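Local structure of thioesterase (Streptomyces sp. WAC02707, 6VAP) at residues P25-L30 with A45-R50; H41-A46 with A241-I246; V56-R61 with R175-A180; E71-L76 with A104-R109; P129-T134 with A212-E217. The protein is a type II thioesterase of borrelidin biosynthesis that probably hydrolyses acyl groups from carrier proteins of the polyketide synthase, clearing stalled or unwanted units. All coordinates share one frame; numbering follows the deposited sequence.

In the fold
From the N terminus, contact 1 closes a short loop inside a beta-alpha-beta unit, setting strand 26-30 against the end of helix 41-47. That helix also serves contact 2, a long-range closure that brings in helix 239-250 from near the C terminus; contacts 3, 4 and 5 all lie within its span. Contact 3 ties the loop after strand 52-56 to helix 167-182 and encloses contact 4, where helices 73-87 and 99-113 pack. Contact 5 crosses contact 3 along the chain, joining the loop after strand 120-124 to the turns beside helix 209-213, and it touches contact 4 through Phe105. Together they dress both faces of the central sheet of an alpha/beta-hydrolase fold.

Contact 1: residues P25-L30 with A45-R50; sequences PQLICL and AALAPR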
# COMPACT_ATOMS: atom_id res chain seq x y z
N PRO A 25 5.78 12.69 12.12
CA PRO A 25 4.96 11.48 12.02
C PRO A 25 5.52 10.58 10.95
O PRO A 25 6.18 11.04 10.01
CB PRO A 25 3.58 12.02 11.61
CG PRO A 25 3.64 13.49 11.86
CD PRO A 25 5.06 13.90 11.70
N GLN A 26 5.21 9.28 11.06
CA GLN A 26 5.70 8.25 10.15
C GLN A 26 4.63 7.87 9.13
O GLN A 26 3.44 7.77 9.46
CB GLN A 26 6.14 6.99 10.90
CG GLN A 26 7.51 7.08 11.53
CD GLN A 26 7.98 5.75 12.07
OE1 GLN A 26 7.20 4.82 12.22
NE2 GLN A 26 9.27 5.64 12.35
N LEU A 27 5.04 7.69 7.89
CA LEU A 27 4.16 7.23 6.82
C LEU A 27 4.80 5.99 6.20
O LEU A 27 5.90 6.05 5.64
CB LEU A 27 3.94 8.32 5.78
CG LEU A 27 3.17 7.81 4.54
CD1 LEU A 27 1.74 7.56 4.87
CD2 LEU A 27 3.29 8.75 3.36
N ILE A 28 4.12 4.86 6.33
CA ILE A 28 4.60 3.61 5.76
C ILE A 28 3.86 3.40 4.47
O ILE A 28 2.63 3.37 4.48
CB ILE A 28 4.35 2.44 6.72
CG1 ILE A 28 5.01 2.74 8.09
CG2 ILE A 28 4.92 1.13 6.15
CD1 ILE A 28 4.36 1.96 9.21
N CYS A 29 4.58 3.25 3.36
CA CYS A 29 4.02 3.21 2.02
C CYS A 29 4.23 1.84 1.39
O CYS A 29 5.36 1.37 1.30
CB CYS A 29 4.69 4.28 1.14
SG CYS A 29 4.37 5.93 1.78
N LEU A 30 3.14 1.24 0.92
CA LEU A 30 3.11 -0.10 0.39
C LEU A 30 2.90 -0.01 -1.11
O LEU A 30 1.84 0.47 -1.56
CB LEU A 30 2.00 -0.93 1.04
CG LEU A 30 2.17 -1.33 2.53
CD1 LEU A 30 3.52 -1.87 2.84
CD2 LEU A 30 1.87 -0.08 3.44
N ALA A 45 10.18 12.87 -0.94
CA ALA A 45 10.74 14.18 -1.28
C ALA A 45 9.79 15.31 -0.91
O ALA A 45 10.22 16.39 -0.52
CB ALA A 45 11.07 14.24 -2.78
N ALA A 46 8.48 15.08 -1.04
CA ALA A 46 7.50 16.14 -0.83
C ALA A 46 7.08 16.31 0.62
O ALA A 46 6.64 17.40 1.00
CB ALA A 46 6.25 15.86 -1.67
N LEU A 47 7.18 15.26 1.44
CA LEU A 47 6.73 15.33 2.82
C LEU A 47 7.86 15.45 3.83
O LEU A 47 7.66 16.00 4.93
CB LEU A 47 5.89 14.09 3.17
CG LEU A 47 4.64 13.88 2.33
CD1 LEU A 47 3.79 12.79 2.92
CD2 LEU A 47 3.81 15.17 2.15
N ALA A 48 9.05 14.95 3.51
CA ALA A 48 10.17 15.06 4.43
C ALA A 48 10.68 16.50 4.41
O ALA A 48 10.49 17.20 3.42
CB ALA A 48 11.29 14.11 4.05
N PRO A 49 11.33 16.97 5.50
CA PRO A 49 11.60 16.23 6.73
C PRO A 49 10.45 16.27 7.72
O PRO A 49 10.57 15.72 8.82
CB PRO A 49 12.83 16.96 7.31
CG PRO A 49 12.64 18.39 6.85
CD PRO A 49 11.90 18.33 5.52
N ARG A 50 9.34 16.90 7.33
CA ARG A 50 8.22 17.03 8.25
C ARG A 50 7.51 15.70 8.45
O ARG A 50 6.75 15.53 9.41
CB ARG A 50 7.23 18.07 7.74
CG ARG A 50 7.79 19.51 7.78
CD ARG A 50 7.01 20.48 6.90
NE ARG A 50 6.64 19.91 5.60
CZ ARG A 50 7.50 19.64 4.62
NH1 ARG A 50 8.80 19.89 4.78
NH2 ARG A 50 7.07 19.11 3.49
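Two separate touches bring strand 26-30 to the end of helix 41-47. In the first, a methyl of Leu27 meets a methyl of Leu47, with CD2 of Leu27 4.1 Å from CD1 of Leu47 and the two side chains slanting past each other. The second is polar on one side: the ring carbon CD of Pro25 comes within 3.3 Å of the carbonyl O of Arg50. This carbon is next to nitrogen, and its slightly polarised hydrogens probably suit a carbonyl oxygen.

Leu27 reaches the helix because its CG lies trans to the backbone nitrogen (chi1 172°), while the backbone of Leu27 itself is hydrogen-bonded to Asp52 and Leu54 of strand 52-56. Around the leucine pair the packing closes in: CD1 of Leu47 lies 3.5 Å from CG2 of Ile246, and CD2 of Leu27 also packs on CG1 of Val43. After Leu47 the chain turns. Ala48 leaves the helical conformation, a cis peptide precedes Pro49, and Arg50 folds back toward the end of the helix. Its guanidinium has Leu47 O over one face, 3.5 Å above the plane, and Ala46 O at its edge, while NH2 donates to Cys253 O near the C terminus.

This is the first crossover of the sheet, leading from strand 26-30 through the helix to strand 52-56. Its chemistry is divided: methyls meet between helix and sheet, whereas an arginine among the terminal carbonyls probably offsets the negative end of the helix dipole.

Contact 2: residues H41-A46 with A241-I246; sequences HPVAAA and AILGII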
# COMPACT_ATOMS: atom_id res chain seq x y z
N HIS A 41 9.42 7.54 -3.91
CA HIS A 41 10.40 8.62 -3.75
C HIS A 41 9.77 10.01 -3.84
O HIS A 41 10.10 10.87 -3.01
CB HIS A 41 11.51 8.47 -4.80
CG HIS A 41 12.87 8.81 -4.29
ND1 HIS A 41 13.95 7.97 -4.44
CD2 HIS A 41 13.33 9.90 -3.64
CE1 HIS A 41 15.02 8.53 -3.90
NE2 HIS A 41 14.67 9.71 -3.42
N PRO A 42 8.84 10.28 -4.75
CA PRO A 42 8.17 11.60 -4.72
C PRO A 42 7.46 11.92 -3.41
O PRO A 42 7.46 13.08 -2.97
CB PRO A 42 7.18 11.50 -5.88
CG PRO A 42 7.70 10.43 -6.78
CD PRO A 42 8.34 9.41 -5.82
N VAL A 43 6.86 10.93 -2.76
CA VAL A 43 6.23 11.18 -1.46
C VAL A 43 7.28 11.57 -0.42
O VAL A 43 7.17 12.57 0.30
CB VAL A 43 5.42 9.94 -1.02
CG1 VAL A 43 4.83 10.18 0.37
CG2 VAL A 43 4.36 9.63 -2.02
N ALA A 44 8.35 10.78 -0.34
CA ALA A 44 9.43 11.11 0.57
C ALA A 44 9.91 12.53 0.33
O ALA A 44 9.97 13.34 1.27
CB ALA A 44 10.57 10.11 0.40
N ALA A 45 10.18 12.87 -0.94
CA ALA A 45 10.74 14.18 -1.28
C ALA A 45 9.79 15.31 -0.91
O ALA A 45 10.22 16.39 -0.52
CB ALA A 45 11.07 14.24 -2.78
N ALA A 46 8.48 15.08 -1.04
CA ALA A 46 7.50 16.14 -0.83
C ALA A 46 7.08 16.31 0.62
O ALA A 46 6.64 17.40 1.00
CB ALA A 46 6.25 15.86 -1.67
N ALA A 241 -2.28 16.57 -5.18
CA ALA A 241 -3.51 16.50 -4.39
C ALA A 241 -3.43 15.38 -3.34
O ALA A 241 -3.84 15.56 -2.18
CB ALA A 241 -4.71 16.27 -5.31
N ILE A 242 -2.95 14.21 -3.72
CA ILE A 242 -2.86 13.13 -2.74
C ILE A 242 -1.86 13.45 -1.64
O ILE A 242 -2.04 13.08 -0.47
CB ILE A 242 -2.50 11.82 -3.46
CG1 ILE A 242 -3.65 11.45 -4.42
CG2 ILE A 242 -2.25 10.72 -2.44
CD1 ILE A 242 -3.41 10.18 -5.20
N LEU A 243 -0.76 14.12 -1.99
CA LEU A 243 0.21 14.53 -0.99
C LEU A 243 -0.39 15.51 0.01
O LEU A 243 -0.09 15.44 1.22
CB LEU A 243 1.43 15.15 -1.66
CG LEU A 243 2.19 14.29 -2.63
CD1 LEU A 243 3.29 15.14 -3.34
CD2 LEU A 243 2.80 13.09 -1.95
N GLY A 244 -1.23 16.44 -0.47
CA GLY A 244 -1.94 17.31 0.46
C GLY A 244 -2.94 16.57 1.34
O GLY A 244 -3.16 16.96 2.48
N ILE A 245 -3.57 15.52 0.81
CA ILE A 245 -4.46 14.71 1.63
C ILE A 245 -3.66 13.95 2.68
O ILE A 245 -4.03 13.89 3.87
CB ILE A 245 -5.27 13.77 0.73
CG1 ILE A 245 -6.43 14.54 0.08
CG2 ILE A 245 -5.81 12.60 1.51
CD1 ILE A 245 -7.04 13.85 -1.14
N ILE A 246 -2.55 13.33 2.26
CA ILE A 246 -1.70 12.64 3.21
C ILE A 246 -1.24 13.61 4.29
O ILE A 246 -1.35 13.32 5.47
CB ILE A 246 -0.51 11.99 2.49
CG1 ILE A 246 -0.97 10.76 1.70
CG2 ILE A 246 0.58 11.63 3.47
CD1 ILE A 246 0.07 10.30 0.67
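No flat group enters the meeting of Val43 and Ala46 with Leu243. The one aromatic ring in the two segments, the imidazole of His41, is stacked on Tyr17 well away from helix 239-250, so the interface itself is built from aliphatic carbons.

Leu243 carries the contact. It divides its two methyls between successive turns of helix 41-47: CD2 meets CG2 of Val43 at 3.8 Å, and CD1 presses on CB of Ala46 at 3.5 Å, tighter than usual for two carbons. The same CD2 also comes to 4.0 Å from CA of Val43, so the leucine bears on the backbone as well as on the side chain. Val43 and Leu243 approach at a slant. With CG1 trans to the backbone nitrogen (chi1 177°), Val43 turns its other branch, CG2, toward Leu243.

Helices 41-47 and 239-250 lie on one face of the sheet, as the first and last helices of the alpha/beta-hydrolase fold do. Ile246, one turn along from Leu243, and Ile242 both pack on Phe95 of strand 92-97, and Ile246 touches Leu27 too. The small side chain of Ala46 is consistent with the close approach of the two helices, whose nearest pair of CA atoms, Val43 and Leu243, stands only 6.9 Å apart. Shape and exclusion of water, not directed bonds, therefore join these two ends of the domain.

Contact 3: residues V56-R61 with R175-A180; sequences VQYPGR and RGDYRA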
# COMPACT_ATOMS: atom_id res chain seq x y z
N VAL A 56 8.32 0.46 1.38
CA VAL A 56 8.59 -0.96 1.56
C VAL A 56 9.05 -1.56 0.24
O VAL A 56 8.43 -1.35 -0.81
CB VAL A 56 7.34 -1.69 2.10
CG1 VAL A 56 7.59 -3.16 2.28
CG2 VAL A 56 6.92 -1.04 3.45
N GLN A 57 10.11 -2.32 0.29
CA GLN A 57 10.64 -3.08 -0.83
C GLN A 57 10.31 -4.55 -0.62
O GLN A 57 10.91 -5.19 0.23
CB GLN A 57 12.15 -2.88 -0.94
CG GLN A 57 12.80 -3.57 -2.12
CD GLN A 57 12.76 -2.72 -3.38
OE1 GLN A 57 11.72 -2.28 -3.80
NE2 GLN A 57 13.90 -2.52 -4.01
N TYR A 58 9.43 -5.09 -1.44
CA TYR A 58 9.11 -6.51 -1.32
C TYR A 58 10.23 -7.37 -1.92
O TYR A 58 10.97 -6.92 -2.80
CB TYR A 58 7.80 -6.84 -2.03
CG TYR A 58 6.65 -5.91 -1.75
CD1 TYR A 58 6.32 -5.53 -0.46
CD2 TYR A 58 5.88 -5.40 -2.80
CE1 TYR A 58 5.25 -4.70 -0.21
CE2 TYR A 58 4.81 -4.62 -2.57
CZ TYR A 58 4.49 -4.25 -1.27
OH TYR A 58 3.39 -3.41 -1.09
N PRO A 59 10.39 -8.60 -1.45
CA PRO A 59 11.37 -9.50 -2.06
C PRO A 59 11.10 -9.68 -3.54
O PRO A 59 9.96 -9.66 -4.00
CB PRO A 59 11.18 -10.82 -1.31
CG PRO A 59 10.55 -10.42 0.01
CD PRO A 59 9.68 -9.21 -0.32
N GLY A 60 12.19 -9.90 -4.28
CA GLY A 60 12.11 -10.30 -5.66
C GLY A 60 12.30 -9.20 -6.68
O GLY A 60 12.22 -9.48 -7.88
N ARG A 61 12.56 -7.97 -6.26
CA ARG A 61 12.70 -6.86 -7.19
C ARG A 61 13.95 -6.05 -6.87
O ARG A 61 14.34 -5.93 -5.71
CB ARG A 61 11.47 -5.95 -7.16
CG ARG A 61 11.29 -5.20 -5.84
CD ARG A 61 9.82 -5.17 -5.45
NE ARG A 61 9.31 -6.51 -5.24
CZ ARG A 61 8.10 -6.91 -5.60
NH1 ARG A 61 7.26 -6.05 -6.14
NH2 ARG A 61 7.73 -8.17 -5.36
N ARG A 175 4.50 -11.71 -11.16
CA ARG A 175 3.53 -12.80 -11.05
C ARG A 175 3.21 -13.08 -9.59
O ARG A 175 2.05 -13.17 -9.22
CB ARG A 175 4.07 -14.05 -11.75
CG ARG A 175 3.08 -15.22 -11.80
CD ARG A 175 3.74 -16.47 -12.35
NE ARG A 175 4.17 -16.31 -13.74
CZ ARG A 175 3.36 -16.36 -14.80
NH1 ARG A 175 2.05 -16.55 -14.64
NH2 ARG A 175 3.85 -16.22 -16.03
N GLY A 176 4.24 -13.22 -8.75
CA GLY A 176 4.02 -13.41 -7.32
C GLY A 176 3.18 -12.31 -6.69
O GLY A 176 2.33 -12.57 -5.85
N ASP A 177 3.44 -11.05 -7.06
CA ASP A 177 2.65 -9.93 -6.54
C ASP A 177 1.20 -10.05 -6.98
O ASP A 177 0.27 -9.86 -6.19
CB ASP A 177 3.24 -8.60 -7.05
CG ASP A 177 4.48 -8.16 -6.31
OD1 ASP A 177 4.84 -8.79 -5.31
OD2 ASP A 177 5.11 -7.16 -6.75
N TYR A 178 0.98 -10.30 -8.27
CA TYR A 178 -0.38 -10.48 -8.74
C TYR A 178 -1.05 -11.67 -8.06
O TYR A 178 -2.22 -11.60 -7.67
CB TYR A 178 -0.38 -10.64 -10.26
CG TYR A 178 -0.56 -9.30 -10.97
CD1 TYR A 178 -1.84 -8.79 -11.25
CD2 TYR A 178 0.53 -8.55 -11.37
CE1 TYR A 178 -2.00 -7.57 -11.90
CE2 TYR A 178 0.38 -7.33 -12.01
CZ TYR A 178 -0.88 -6.85 -12.28
OH TYR A 178 -1.03 -5.64 -12.93
N ARG A 179 -0.32 -12.78 -7.93
CA ARG A 179 -0.88 -13.92 -7.23
C ARG A 179 -1.36 -13.49 -5.86
O ARG A 179 -2.46 -13.85 -5.43
CB ARG A 179 0.18 -15.03 -7.13
CG ARG A 179 -0.21 -16.20 -6.22
CD ARG A 179 0.81 -17.33 -6.29
NE ARG A 179 0.71 -18.06 -7.55
CZ ARG A 179 -0.25 -18.92 -7.83
NH1 ARG A 179 -1.21 -19.16 -6.95
NH2 ARG A 179 -0.26 -19.53 -9.01
N ALA A 180 -0.55 -12.68 -5.15
CA ALA A 180 -0.92 -12.25 -3.82
C ALA A 180 -2.18 -11.41 -3.88
O ALA A 180 -3.07 -11.58 -3.04
CB ALA A 180 0.23 -11.48 -3.18
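Asp177 of helix 167-182 is gripped by Arg61 from the loop after strand 52-56. Earlier in the helix, Arg175 turns elsewhere, giving its NH1 to the carbonyls of Leu141 and His139. After Gly176 comes Asp177, whose carboxylate faces the incoming guanidinium with the two planes 30° apart. Arg61 NH2 donates to OD1 at 3.0 Å, on the syn side, and adds a weak bond to OD2. NH1 points almost straight at OD2; their 2.5 Å separation is very short, and its exact value is doubtful. Asp177 OD2 also accepts from Gly34 N, and Arg61 NH1 also donates to Gly35 O, so the ion pair clamps the glycine loop that follows strand 26-30.

Arg61 is also held by its own loop. Tyr58 to Arg61 forms a type II turn, with Gly60 at its positive-phi corner. NH2 donates to Pro59 O at 3.0 Å, nearly straight (165°) and in the guanidinium plane. One face of the guanidinium lies under Tyr58 CB, 3.3 Å from the plane, and the bends at chi2 and chi3 curl the chain back over the turn.

Further along the helix, Ala180 rests on Ile73 of helix 73-87. Asp177 touches Met99, which lies within the probable nucleophile elbow where helix 99-113 begins, and Tyr58 slots between Leu30 of strand 26-30, Leu76 and Leu103, its OH bonded to Pro31 O.

Contact 4: residues E71-L76 with A104-R109; sequences EDIDEL and AFELAR
Ile73 and Asp74, in the first turn of helix 73-87, meet Glu106 of helix 99-113, the helix that in the alpha/beta-hydrolase fold follows the nucleophile elbow, here probably the GxSxG turn at Ser98.

The apolar part is small. CG2 of Ile73, the branch trans to the backbone nitrogen, lies 3.8 Å from CG of Glu106, the side chains crossing at about a right angle. Ile73 also packs on Met99 and Thr102 of the same helix.

The charged part brings two acids together in a buried place. OD1 of Asp74 is 3.7 Å from OE1 of Glu106, with the carboxylate planes turned 70° apart; Asp74 is poorly ordered, so its exact pose is less certain. Arginines probably make this pairing tolerable: Arg110 bridges both acids, NH2 to Asp74 OD1 and NH1 to Glu106 OE1, while Arg187 takes Asp74 OD2. The second oxygen of Glu106, OE2, is bonded to Tyr184 OH and lies 3.6 Å from NH1 of Arg109, one turn on in its own helix. With so many positive groups around them, both acids are likely to stay ionised.

The last kind of bond is a helix cap. Asp72 is the N-cap of helix 73-87, and its OD2 accepts from Glu75 N at 2.8 Å, met on the anti side of the carboxylate and 34° out of its plane.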
# COMPACT_ATOMS: atom_id res chain seq x y z
N GLU A 71 4.08 -14.74 -2.37
CA GLU A 71 2.88 -15.00 -3.17
C GLU A 71 1.59 -14.82 -2.39
O GLU A 71 0.54 -15.19 -2.89
CB GLU A 71 2.95 -16.44 -3.71
CG GLU A 71 4.10 -16.69 -4.67
CD GLU A 71 4.22 -18.14 -5.08
OE1 GLU A 71 3.48 -18.98 -4.52
OE2 GLU A 71 5.06 -18.44 -5.95
N ASP A 72 1.65 -14.25 -1.19
CA ASP A 72 0.51 -14.23 -0.28
C ASP A 72 0.60 -12.94 0.52
O ASP A 72 1.67 -12.62 1.04
CB ASP A 72 0.48 -15.46 0.64
CG ASP A 72 -0.61 -15.36 1.70
OD1 ASP A 72 -1.80 -15.40 1.34
OD2 ASP A 72 -0.26 -15.25 2.89
N ILE A 73 -0.52 -12.22 0.63
CA ILE A 73 -0.53 -10.98 1.40
C ILE A 73 -0.26 -11.25 2.87
O ILE A 73 0.48 -10.51 3.53
CB ILE A 73 -1.89 -10.29 1.21
CG1 ILE A 73 -2.04 -9.77 -0.24
CG2 ILE A 73 -2.03 -9.12 2.21
CD1 ILE A 73 -1.36 -8.45 -0.45
N ASP A 74 -0.86 -12.30 3.42
CA ASP A 74 -0.63 -12.59 4.83
C ASP A 74 0.82 -12.93 5.12
O ASP A 74 1.36 -12.57 6.18
CB ASP A 74 -1.54 -13.73 5.29
CG ASP A 74 -2.90 -13.24 5.75
OD1 ASP A 74 -2.95 -12.33 6.60
OD2 ASP A 74 -3.92 -13.76 5.25
N GLU A 75 1.51 -13.56 4.16
CA GLU A 75 2.92 -13.86 4.35
C GLU A 75 3.74 -12.59 4.23
O GLU A 75 4.66 -12.37 5.02
CB GLU A 75 3.40 -14.90 3.33
CG GLU A 75 2.90 -16.30 3.62
CD GLU A 75 2.96 -17.21 2.40
OE1 GLU A 75 2.22 -18.22 2.38
OE2 GLU A 75 3.74 -16.90 1.47
N LEU A 76 3.43 -11.74 3.24
CA LEU A 76 4.05 -10.42 3.18
C LEU A 76 3.89 -9.68 4.50
O LEU A 76 4.86 -9.12 5.04
CB LEU A 76 3.46 -9.58 2.03
CG LEU A 76 4.16 -9.74 0.68
CD1 LEU A 76 3.20 -9.29 -0.44
CD2 LEU A 76 5.43 -8.97 0.62
N ALA A 104 -1.57 -2.89 3.36
CA ALA A 104 -1.66 -1.85 4.37
C ALA A 104 -2.75 -2.13 5.36
O ALA A 104 -2.58 -1.87 6.56
CB ALA A 104 -1.88 -0.47 3.73
N PHE A 105 -3.88 -2.66 4.89
CA PHE A 105 -4.98 -2.96 5.78
C PHE A 105 -4.62 -4.10 6.71
O PHE A 105 -5.00 -4.09 7.88
CB PHE A 105 -6.22 -3.31 4.98
CG PHE A 105 -7.27 -4.06 5.77
CD1 PHE A 105 -8.14 -3.38 6.63
CD2 PHE A 105 -7.42 -5.40 5.62
CE1 PHE A 105 -9.10 -4.07 7.33
CE2 PHE A 105 -8.38 -6.09 6.31
CZ PHE A 105 -9.23 -5.42 7.17
N GLU A 106 -3.95 -5.12 6.19
CA GLU A 106 -3.53 -6.26 7.00
C GLU A 106 -2.51 -5.83 8.04
O GLU A 106 -2.55 -6.30 9.19
CB GLU A 106 -2.98 -7.35 6.08
CG GLU A 106 -4.04 -8.11 5.31
CD GLU A 106 -4.98 -8.88 6.26
OE1 GLU A 106 -4.56 -9.15 7.39
OE2 GLU A 106 -6.11 -9.17 5.85
N LEU A 107 -1.58 -4.95 7.65
CA LEU A 107 -0.62 -4.41 8.61
C LEU A 107 -1.32 -3.58 9.67
O LEU A 107 -1.00 -3.67 10.85
CB LEU A 107 0.43 -3.56 7.88
CG LEU A 107 1.34 -4.34 6.96
CD1 LEU A 107 2.15 -3.37 6.03
CD2 LEU A 107 2.31 -5.16 7.81
N ALA A 108 -2.37 -2.86 9.28
CA ALA A 108 -3.12 -2.09 10.26
C ALA A 108 -3.77 -3.00 11.29
O ALA A 108 -3.75 -2.72 12.50
CB ALA A 108 -4.17 -1.23 9.56
N ARG A 109 -4.37 -4.08 10.83
CA ARG A 109 -4.95 -5.06 11.73
C ARG A 109 -3.93 -5.54 12.74
O ARG A 109 -4.25 -5.67 13.92
CB ARG A 109 -5.48 -6.26 10.93
CG ARG A 109 -6.85 -6.12 10.36
CD ARG A 109 -7.22 -7.38 9.55
NE ARG A 109 -8.60 -7.80 9.77
CZ ARG A 109 -9.12 -8.91 9.29
NH1 ARG A 109 -8.37 -9.73 8.57
NH2 ARG A 109 -10.39 -9.18 9.51

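Contact 5: residues P129-T134 with A212-E217; sequences PSRQRT and ARAWSE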
# COMPACT_ATOMS: atom_id res chain seq x y z
N PRO A 129 -11.50 -5.09 1.65
CA PRO A 129 -11.13 -6.50 1.84
C PRO A 129 -12.33 -7.43 1.82
O PRO A 129 -12.23 -8.55 1.30
CB PRO A 129 -10.45 -6.51 3.21
CG PRO A 129 -9.91 -5.12 3.37
CD PRO A 129 -10.87 -4.21 2.66
N SER A 130 -13.48 -6.98 2.35
CA SER A 130 -14.71 -7.75 2.28
C SER A 130 -15.34 -7.78 0.89
O SER A 130 -16.34 -8.49 0.68
CB SER A 130 -15.71 -7.18 3.29
OG SER A 130 -16.13 -5.85 2.93
N ARG A 131 -14.81 -7.03 -0.06
CA ARG A 131 -15.32 -7.05 -1.43
C ARG A 131 -14.26 -7.49 -2.43
O ARG A 131 -14.40 -7.24 -3.63
CB ARG A 131 -15.87 -5.67 -1.80
CG ARG A 131 -17.13 -5.27 -1.04
CD ARG A 131 -18.27 -6.25 -1.27
NE ARG A 131 -18.43 -6.60 -2.68
CZ ARG A 131 -19.20 -5.94 -3.54
NH1 ARG A 131 -19.91 -4.91 -3.13
NH2 ARG A 131 -19.25 -6.34 -4.81
N GLN A 132 -13.23 -8.18 -1.97
CA GLN A 132 -12.25 -8.79 -2.85
C GLN A 132 -12.92 -9.55 -3.99
O GLN A 132 -13.79 -10.41 -3.75
CB GLN A 132 -11.36 -9.76 -2.03
CG GLN A 132 -10.51 -10.71 -2.83
CD GLN A 132 -9.29 -10.03 -3.41
OE1 GLN A 132 -8.98 -8.89 -3.05
NE2 GLN A 132 -8.57 -10.71 -4.29
N ARG A 133 -12.48 -9.28 -5.22
CA ARG A 133 -13.00 -9.96 -6.40
C ARG A 133 -12.35 -11.34 -6.51
O ARG A 133 -11.13 -11.45 -6.61
CB ARG A 133 -12.71 -9.15 -7.66
CG ARG A 133 -13.35 -7.79 -7.67
CD ARG A 133 -13.42 -7.22 -9.09
NE ARG A 133 -14.02 -5.89 -9.10
CZ ARG A 133 -14.07 -5.12 -10.17
NH1 ARG A 133 -13.61 -5.56 -11.32
NH2 ARG A 133 -14.59 -3.92 -10.05
N THR A 134 -13.17 -12.38 -6.54
CA THR A 134 -12.69 -13.74 -6.70
C THR A 134 -12.50 -14.06 -8.18
O THR A 134 -13.16 -13.49 -9.05
CB THR A 134 -13.67 -14.73 -6.08
OG1 THR A 134 -14.94 -14.64 -6.75
CG2 THR A 134 -13.87 -14.44 -4.59
N ALA A 212 -15.26 0.56 -3.26
CA ALA A 212 -14.42 1.50 -2.55
C ALA A 212 -15.10 1.98 -1.29
O ALA A 212 -14.49 2.05 -0.23
CB ALA A 212 -14.04 2.68 -3.44
N ARG A 213 -16.38 2.32 -1.38
CA ARG A 213 -17.12 2.79 -0.21
C ARG A 213 -17.16 1.71 0.86
O ARG A 213 -17.28 2.03 2.05
CB ARG A 213 -18.54 3.23 -0.66
CG ARG A 213 -19.46 3.66 0.47
CD ARG A 213 -19.10 5.03 0.99
NE ARG A 213 -19.18 6.06 -0.04
CZ ARG A 213 -19.04 7.36 0.19
NH1 ARG A 213 -18.81 7.80 1.42
NH2 ARG A 213 -19.12 8.23 -0.81
N ALA A 214 -17.08 0.43 0.48
CA ALA A 214 -17.20 -0.63 1.47
C ALA A 214 -16.04 -0.60 2.45
O ALA A 214 -16.14 -1.21 3.52
CB ALA A 214 -17.28 -1.98 0.78
N TRP A 215 -14.96 0.14 2.16
CA TRP A 215 -13.91 0.28 3.16
C TRP A 215 -14.47 0.86 4.45
O TRP A 215 -13.91 0.61 5.52
CB TRP A 215 -12.79 1.14 2.64
CG TRP A 215 -11.79 0.44 1.77
CD1 TRP A 215 -11.75 0.45 0.37
CD2 TRP A 215 -10.64 -0.31 2.18
NE1 TRP A 215 -10.65 -0.24 -0.09
CE2 TRP A 215 -9.97 -0.74 0.99
CE3 TRP A 215 -10.15 -0.73 3.42
CZ2 TRP A 215 -8.82 -1.54 1.04
CZ3 TRP A 215 -9.02 -1.48 3.46
CH2 TRP A 215 -8.36 -1.89 2.28
N SER A 216 -15.55 1.62 4.38
CA SER A 216 -16.16 2.18 5.58
C SER A 216 -16.60 1.10 6.56
O SER A 216 -16.79 1.39 7.75
CB SER A 216 -17.38 3.04 5.18
OG SER A 216 -18.46 2.24 4.72
N GLU A 217 -16.82 -0.12 6.09
CA GLU A 217 -17.32 -1.19 6.93
C GLU A 217 -16.23 -1.88 7.72
O GLU A 217 -16.52 -2.82 8.47
CB GLU A 217 -18.07 -2.22 6.07
CG GLU A 217 -19.37 -1.69 5.45
CD GLU A 217 -19.83 -2.52 4.27
OE1 GLU A 217 -19.52 -3.72 4.23
OE2 GLU A 217 -20.51 -1.97 3.38
O HOH W 1 -18.47 -5.49 2.38
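The loop that follows strand 120-124 settles here on the 3-10 segment 214-217 next to helix 209-213, with Pro129 lying on the indole of Trp215. It is a CH-pi contact: CD of Pro129 stands 3.4 Å from the centroid of the six-membered ring, only 14° off the ring normal. CG of Pro129 sits 3.7 Å from CH2 of Trp215, and proline and indole cross at about a right angle. Trp215 is pinned by its pyrrole end as well, NE1 donating to Arg126 O of the same loop, so the ring's rotation is fixed both by a bond and by a covered face.

Next along the loop, the aliphatic part of Arg131 takes over. Its CG touches CB of Ala214 at 3.8 Å, while bends at chi2 and chi3 turn the charged end aside toward the surface. At the outer edge a water donates to Glu217 OE1 at 2.8 Å; it lies an implausibly short 2.4 Å from Ser130 OG, so that leg of the bridge is doubtful. Ser130 OG is also bonded to His218 NE2.

Within the 3-10 turns, Arg213 O is gripped by two donors of Ser216, N and OG, the latter at 2.9 Å. Phe105 of helix 99-113 touches Pro129 and Trp215 together. The contact joins the connections after adjacent strands 120-124 and 196-201, the first probably leading into the lid of this alpha/beta-hydrolase thioesterase.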